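Local coordinates for putative hydrolase YdeN (Bacillus subtilis, PDB 1UXO), which probably acts as a serine hydrolase of the alpha/beta-hydrolase fold, although its exact reaction and substrate remain undefined, at residues 62-65 against 66-69; 14-17 against 18-21; 26-29 against 30-34. The protein carries 2 engineered substitutions. All blocks are in the same frame, centred on the assembly; numbering follows the deposited sequence.

Overall arrangement
All three contacts are local turns or helix ends flanking the six-stranded parallel sheet of a single alpha/beta-hydrolase chain. Contact 2 comes first in sequence, in the loop between strand 6-10 and helix 22-31; contact 3 follows at the C-terminal end of that helix, before strand 35-39; contact 1 is the turn that starts strand 67-72. The centres of contacts 2 and 3 are about 18 Å apart, those of contacts 1 and 3 about 16 Å, and those of contacts 1 and 2 about 22 Å, and none touches another. Contact 2 alone lies near the predicted catalytic residues; the other two lie away from them, where the chain enters strand 67-72 and where helix 22-31 ends.

Contact 1 (62-65 against 66-69); sequences TLHE and NTYL
His64 and Thr67 hold each other twice across a type I beta turn that leads the chain into strand 67-72 of the parallel alpha/beta-hydrolase sheet. The backbone of the turn is closed by Thr67 N, which donates to His64 O over 3.0 Å. In the reverse sense His64 N donates to the hydroxyl oxygen Thr67 OG1, at 2.9 Å and 159°, so that one main-chain and one side-chain bond join the two ends of the turn. Thr67 OG1 stands beside its own backbone N (chi1 -53°), which swings it back to His64, while CG2, anti to the backbone N, meets Leu63 CD2 at 3.8 Å.

The same oxygen sits over the centre of the His64 imidazole, 3.1 Å above its plane. The ring reaches this place because CG of His64 lies between its backbone N and carbonyl carbon (chi1 52°), folding the imidazole back across the turn. At its edge, and in its plane, Asn66 CB comes within 3.8 Å of His64 CD2.

Both ring nitrogens find carbonyl oxygens, which should help to hold the rotation of the imidazole and may favour its protonated form: NE2 bonds to Thr4 O, ahead of strand 6-10, and ND1 makes a weak, strongly bent bond of 2.7 Å to Thr62 O. An alanine here has no imidazole, which would probably leave Thr4 O without its donor from the turn and Thr67 OG1 without the ring face beneath it. Farther out, Thr62 OG1 bonds to Tyr59 O and Tyr8 OH, and Leu92 and Phe82 pack against Leu63. On this apolar side, the two leucine methyls Leu63 CD2 and Leu69 CD2 approach to 4.5 Å.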
loop_
_atom_site.group_PDB
_atom_site.type_symbol
_atom_site.label_atom_id
_atom_site.label_comp_id
_atom_site.label_asym_id
_atom_site.label_seq_id
_atom_site.Cartn_x
_atom_site.Cartn_y
_atom_site.Cartn_z
ATOM N N THR A 62 6.581 -15.852 -4.185
ATOM C CA THR A 62 5.330 -16.210 -3.522
ATOM C C THR A 62 4.106 -15.474 -4.084
ATOM O O THR A 62 3.013 -15.673 -3.587
ATOM C CB THR A 62 5.387 -15.904 -1.997
ATOM O OG1 THR A 62 5.356 -14.483 -1.779
ATOM C CG2 THR A 62 6.737 -16.344 -1.378
ATOM N N LEU A 63 4.268 -14.612 -5.080
ATOM C CA LEU A 63 3.182 -13.726 -5.469
ATOM C C LEU A 63 2.383 -14.371 -6.561
ATOM O O LEU A 63 2.932 -14.701 -7.619
ATOM C CB LEU A 63 3.695 -12.418 -6.021
ATOM C CG LEU A 63 4.667 -11.633 -5.180
ATOM C CD1 LEU A 63 5.212 -10.464 -5.988
ATOM C CD2 LEU A 63 4.051 -11.179 -3.871
ATOM N N HIS A 64 1.089 -14.516 -6.332
ATOM C CA HIS A 64 0.246 -15.238 -7.231
ATOM C C HIS A 64 -1.121 -14.540 -7.275
ATOM O O HIS A 64 -1.299 -13.480 -6.671
ATOM C CB HIS A 64 0.202 -16.725 -6.771
ATOM C CG HIS A 64 -0.143 -16.912 -5.320
ATOM N ND1 HIS A 64 0.824 -17.120 -4.353
ATOM C CD2 HIS A 64 -1.338 -16.925 -4.666
ATOM C CE1 HIS A 64 0.234 -17.251 -3.169
ATOM N NE2 HIS A 64 -1.073 -17.139 -3.330
ATOM N N GLU A 65 -2.100 -15.189 -7.926
ATOM C CA GLU A 65 -3.444 -14.668 -8.150
ATOM C C GLU A 65 -4.248 -14.543 -6.864
ATOM O O GLU A 65 -5.265 -13.884 -6.838
ATOM C CB GLU A 65 -4.190 -15.591 -9.139
ATOM C CG GLU A 65 -4.007 -17.073 -8.842
ATOM C CD GLU A 65 -2.609 -17.623 -9.215
ATOM O OE1 GLU A 65 -1.928 -17.064 -10.103
ATOM O OE2 GLU A 65 -2.150 -18.599 -8.581
ATOM N N ASN A 66 -3.830 -15.233 -5.814
ATOM C CA ASN A 66 -4.472 -15.052 -4.502
ATOM C C ASN A 66 -3.592 -14.316 -3.475
ATOM O O ASN A 66 -3.798 -14.445 -2.254
ATOM C CB ASN A 66 -4.994 -16.397 -3.971
ATOM C CG ASN A 66 -6.036 -17.042 -4.929
ATOM O OD1 ASN A 66 -5.791 -18.127 -5.499
ATOM N ND2 ASN A 66 -7.148 -16.363 -5.140
ATOM N N THR A 67 -2.685 -13.485 -3.984
ATOM C CA THR A 67 -1.868 -12.586 -3.146
ATOM C C THR A 67 -2.414 -11.193 -3.199
ATOM O O THR A 67 -2.758 -10.689 -4.291
ATOM C CB THR A 67 -0.430 -12.623 -3.608
ATOM O OG1 THR A 67 0.017 -13.987 -3.639
ATOM C CG2 THR A 67 0.550 -11.915 -2.628
ATOM N N TYR A 68 -2.393 -10.521 -2.036
ATOM C CA TYR A 68 -2.895 -9.159 -1.912
ATOM C C TYR A 68 -1.904 -8.300 -1.180
ATOM O O TYR A 68 -1.296 -8.734 -0.189
ATOM C CB TYR A 68 -4.211 -9.124 -1.141
ATOM C CG TYR A 68 -5.303 -9.912 -1.809
ATOM C CD1 TYR A 68 -6.283 -9.290 -2.579
ATOM C CD2 TYR A 68 -5.344 -11.284 -1.692
ATOM C CE1 TYR A 68 -7.264 -10.045 -3.228
ATOM C CE2 TYR A 68 -6.317 -12.037 -2.347
ATOM C CZ TYR A 68 -7.264 -11.408 -3.102
ATOM O OH TYR A 68 -8.221 -12.161 -3.718
ATOM N N LEU A 69 -1.698 -7.095 -1.669
ATOM C CA LEU A 69 -0.748 -6.179 -1.068
ATOM C C LEU A 69 -1.487 -4.954 -0.512
ATOM O O LEU A 69 -2.212 -4.262 -1.246
ATOM C CB LEU A 69 0.298 -5.719 -2.113
ATOM C CG LEU A 69 0.956 -6.774 -3.020
ATOM C CD1 LEU A 69 1.874 -6.149 -4.076
ATOM C CD2 LEU A 69 1.751 -7.748 -2.107
#

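Contact 2 (14-17 against 18-21)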
loop_
_atom_site.group_PDB
_atom_site.type_symbol
_atom_site.label_atom_id
_atom_site.label_comp_id
_atom_site.label_asym_id
_atom_site.label_seq_id
_atom_site.Cartn_x
_atom_site.Cartn_y
_atom_site.Cartn_z
ATOM N N ARG A 14 9.505 6.071 8.423
ATOM C CA ARG A 14 9.623 6.151 9.849
ATOM C C ARG A 14 8.632 5.270 10.515
ATOM O O ARG A 14 7.932 5.726 11.438
ATOM C CB ARG A 14 9.298 7.566 10.350
ATOM C CG ARG A 14 10.425 8.524 10.362
ATOM C CD ARG A 14 10.330 9.485 11.539
ATOM N NE ARG A 14 8.949 9.921 11.760
ATOM C CZ ARG A 14 8.610 11.012 12.443
ATOM N NH1 ARG A 14 9.545 11.824 12.982
ATOM N NH2 ARG A 14 7.327 11.303 12.567
ATOM N N ALA A 15 8.463 4.066 9.999
ATOM C CA ALA A 15 7.572 3.125 10.607
ATOM C C ALA A 15 8.193 1.744 10.511
ATOM O O ALA A 15 9.123 1.551 9.753
ATOM C CB ALA A 15 6.219 3.160 9.925
ATOM N N SER A 16 7.622 0.799 11.261
ATOM C CA SER A 16 7.917 -0.628 11.166
ATOM C C SER A 16 6.644 -1.428 11.411
ATOM O O SER A 16 5.548 -0.872 11.620
ATOM C CB SER A 16 8.978 -1.055 12.222
ATOM O OG SER A 16 8.413 -1.108 13.544
ATOM N N SER A 17 6.798 -2.746 11.420
ATOM C CA SER A 17 5.681 -3.669 11.465
ATOM C C SER A 17 4.877 -3.556 12.745
ATOM O O SER A 17 3.754 -4.053 12.809
ATOM C CB SER A 17 6.211 -5.091 11.293
ATOM O OG SER A 17 7.049 -5.424 12.393
ATOM N N THR A 18 5.409 -2.874 13.769
ATOM C CA THR A 18 4.700 -2.803 15.027
ATOM C C THR A 18 3.824 -1.561 15.149
ATOM O O THR A 18 3.068 -1.440 16.137
ATOM C CB THR A 18 5.664 -2.810 16.257
ATOM O OG1 THR A 18 6.568 -1.697 16.167
ATOM C CG2 THR A 18 6.466 -4.092 16.344
ATOM N N ASN A 19 3.944 -0.634 14.199
ATOM C CA ASN A 19 3.279 0.669 14.263
ATOM C C ASN A 19 1.855 0.662 13.664
ATOM O O ASN A 19 1.458 -0.243 12.897
ATOM C CB ASN A 19 4.086 1.734 13.515
ATOM C CG ASN A 19 5.413 2.107 14.244
ATOM O OD1 ASN A 19 6.531 1.995 13.665
ATOM N ND2 ASN A 19 5.299 2.573 15.494
ATOM N N HIS A 20 1.108 1.691 14.024
ATOM C CA HIS A 20 -0.166 2.026 13.377
ATOM C C HIS A 20 -1.161 0.856 13.480
ATOM O O HIS A 20 -1.271 0.210 14.556
ATOM C CB HIS A 20 0.112 2.588 11.938
ATOM C CG HIS A 20 1.204 3.616 11.928
ATOM N ND1 HIS A 20 1.344 4.528 12.939
ATOM C CD2 HIS A 20 2.217 3.854 11.066
ATOM C CE1 HIS A 20 2.419 5.268 12.722
ATOM N NE2 HIS A 20 2.953 4.885 11.577
ATOM N N TRP A 21 -1.815 0.560 12.380
ATOM C CA TRP A 21 -2.915 -0.417 12.306
ATOM C C TRP A 21 -2.478 -1.799 11.767
ATOM O O TRP A 21 -3.329 -2.674 11.550
ATOM C CB TRP A 21 -4.079 0.164 11.486
ATOM C CG TRP A 21 -3.655 0.959 10.330
ATOM C CD1 TRP A 21 -3.373 2.305 10.322
ATOM C CD2 TRP A 21 -3.381 0.488 9.005
ATOM N NE1 TRP A 21 -2.948 2.688 9.086
ATOM C CE2 TRP A 21 -2.939 1.598 8.258
ATOM C CE3 TRP A 21 -3.451 -0.765 8.373
ATOM C CZ2 TRP A 21 -2.571 1.505 6.915
ATOM C CZ3 TRP A 21 -3.094 -0.852 7.017
ATOM C CH2 TRP A 21 -2.654 0.294 6.315
HETATM O O HOH W 1 5.343 6.386 11.180
HETATM O O HOH W 2 8.843 1.446 14.509
#
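Between Ser16 and Asn19 the backbone folds into a type I beta turn, and the directions before and after it, CA 15 to 17 and CA 18 to 20, differ by 120°. Asn19 N closes the turn on Ser16 O at 3.0 Å and a nearly straight 168°. The Asn19 side chain then answers in the opposite sense: OD1 accepts from Ser16 N at 2.9 Å, in the plane of the amide and on a lone pair. With CG beside the backbone N (chi1 -70°), the amide is brought back over the start of the turn. A water bridges OD1 to Ser16 OG, and that hydroxyl also receives a long, weak bond from Thr18 N.

This turn belongs to the loop joining strand 6-10 to helix 22-31, beside the predicted charge-relay site of the alpha/beta-hydrolase fold: the side chain of His20 lies about 7 Å from that of His166. Glu169 OE1 accepts from both Asn19 ND2 and His20 N, tying the turn to the segment that follows His166. Ala15 CB lies oblique to the His20 ring, 4.0 Å from NE2, and a second water, in the plane of the imidazole and 2.9 Å from His20 NE2, donates to Arg14 O.

Contact 3 (26-29 against 30-34); sequences KKRL and LADGV
Arg28 and Asp32, one helical turn apart, meet with their flat groups almost perpendicular, the guanidinium and carboxylate planes 84° apart. NH1 of Arg28 donates to Asp32 OD1 at 3.0 Å in a salt bridge carried by one hydrogen bond. The acceptor lies in the plane of the guanidinium, at its edge, yet it is itself met from above the carboxylate plane, so the pair is not the coplanar, two-pronged kind. A kink at chi2 (66°) bends the arginine chain round towards the end of the helix. A water spans the same pair, accepting from Arg28 NH2 and donating to Asp32 OD1 at 2.7 Å. Tyr180 of helix 177-188 completes the group, its hydroxyl bonded to Asp32 OD2 and its ring in a cation-pi contact with Arg28.

On another side of the helix, Leu29 CD2 leans on Val34 CG1 at 4.1 Å, and both side chains reach Val7 of strand 6-10. Between these two pairs the backbone oxygen of Leu29 is gripped by two donors from opposite faces of its carbonyl plane, Asp32 N at 2.9 Å and Val34 N at 3.0 Å. A further water joins Lys26 O to Val34 O.

At Gly33 the chain leaves helical geometry: its positive phi of 77° favours glycine, and its N bonds back to Leu30 O at 2.8 Å. The paired backward bonds from Gly33 and Val34, with the apolar touch of Leu29 and Val34 across them, are those of a Schellman motif, here ending helix 22-31 within the beta-alpha-beta crossover from strand 6-10 to strand 35-39.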
loop_
_atom_site.group_PDB
_atom_site.type_symbol
_atom_site.label_atom_id
_atom_site.label_comp_id
_atom_site.label_asym_id
_atom_site.label_seq_id
_atom_site.Cartn_x
_atom_site.Cartn_y
_atom_site.Cartn_z
ATOM N N LYS A 26 -3.362 -7.657 10.665
ATOM C CA LYS A 26 -2.884 -9.031 10.652
ATOM C C LYS A 26 -3.727 -9.962 11.526
ATOM O O LYS A 26 -4.161 -11.037 11.051
ATOM C CB LYS A 26 -1.412 -9.063 11.052
ATOM C CG LYS A 26 -0.810 -10.449 11.248
ATOM C CD LYS A 26 0.675 -10.465 11.520
ATOM C CE LYS A 26 1.217 -11.906 11.584
ATOM N NZ LYS A 26 2.456 -11.834 12.329
ATOM N N LYS A 27 -3.960 -9.565 12.776
ATOM C CA LYS A 27 -4.746 -10.361 13.721
ATOM C C LYS A 27 -6.228 -10.478 13.324
ATOM O O LYS A 27 -6.840 -11.538 13.508
ATOM C CB LYS A 27 -4.593 -9.854 15.171
ATOM C CG LYS A 27 -3.175 -9.852 15.745
ATOM C CD LYS A 27 -3.143 -8.936 17.027
ATOM C CE LYS A 27 -1.750 -8.316 17.410
ATOM N NZ LYS A 27 -1.810 -6.936 18.225
ATOM N N ARG A 28 -6.795 -9.436 12.712
ATOM C CA ARG A 28 -8.200 -9.474 12.278
ATOM C C ARG A 28 -8.362 -10.498 11.125
ATOM O O ARG A 28 -9.310 -11.268 11.081
ATOM C CB ARG A 28 -8.698 -8.084 11.930
ATOM C CG ARG A 28 -10.117 -8.067 11.396
ATOM C CD ARG A 28 -11.154 -8.498 12.509
ATOM N NE ARG A 28 -12.492 -8.575 11.954
ATOM C CZ ARG A 28 -12.983 -9.628 11.318
ATOM N NH1 ARG A 28 -12.266 -10.737 11.214
ATOM N NH2 ARG A 28 -14.230 -9.597 10.853
ATOM N N LEU A 29 -7.381 -10.519 10.239
ATOM C CA LEU A 29 -7.341 -11.481 9.152
ATOM C C LEU A 29 -7.171 -12.914 9.659
ATOM O O LEU A 29 -7.823 -13.857 9.161
ATOM C CB LEU A 29 -6.260 -11.062 8.149
ATOM C CG LEU A 29 -6.633 -9.884 7.225
ATOM C CD1 LEU A 29 -5.381 -9.313 6.552
ATOM C CD2 LEU A 29 -7.678 -10.323 6.172
ATOM N N LEU A 30 -6.296 -13.098 10.628
ATOM C CA LEU A 30 -6.080 -14.387 11.268
ATOM C C LEU A 30 -7.378 -14.946 11.877
ATOM O O LEU A 30 -7.663 -16.170 11.795
ATOM C CB LEU A 30 -4.967 -14.244 12.313
ATOM C CG LEU A 30 -4.626 -15.549 13.020
ATOM C CD1 LEU A 30 -4.156 -16.577 11.992
ATOM C CD2 LEU A 30 -3.585 -15.276 14.160
ATOM N N ALA A 31 -8.220 -14.057 12.392
ATOM C CA ALA A 31 -9.528 -14.470 12.940
ATOM C C ALA A 31 -10.439 -15.121 11.878
ATOM O O ALA A 31 -11.359 -15.917 12.214
ATOM C CB ALA A 31 -10.226 -13.274 13.575
ATOM N N ASP A 32 -10.185 -14.804 10.607
ATOM C CA ASP A 32 -10.837 -15.467 9.485
ATOM C C ASP A 32 -10.083 -16.651 8.861
ATOM O O ASP A 32 -10.540 -17.219 7.851
ATOM C CB ASP A 32 -11.023 -14.470 8.376
ATOM C CG ASP A 32 -11.927 -13.330 8.747
ATOM O OD1 ASP A 32 -12.711 -13.333 9.756
ATOM O OD2 ASP A 32 -11.888 -12.336 8.019
ATOM N N GLY A 33 -8.942 -17.003 9.422
ATOM C CA GLY A 33 -8.082 -18.019 8.848
ATOM C C GLY A 33 -7.279 -17.532 7.654
ATOM O O GLY A 33 -6.836 -18.361 6.844
ATOM N N VAL A 34 -7.110 -16.206 7.525
ATOM C CA VAL A 34 -6.313 -15.638 6.427
ATOM C C VAL A 34 -4.925 -15.219 6.908
ATOM O O VAL A 34 -4.776 -14.466 7.902
ATOM C CB VAL A 34 -7.011 -14.440 5.783
ATOM C CG1 VAL A 34 -6.138 -13.795 4.675
ATOM C CG2 VAL A 34 -8.430 -14.826 5.247
HETATM O O HOH W 3 -3.098 -13.093 9.615
HETATM O O HOH W 4 -15.268 -12.352 9.997
#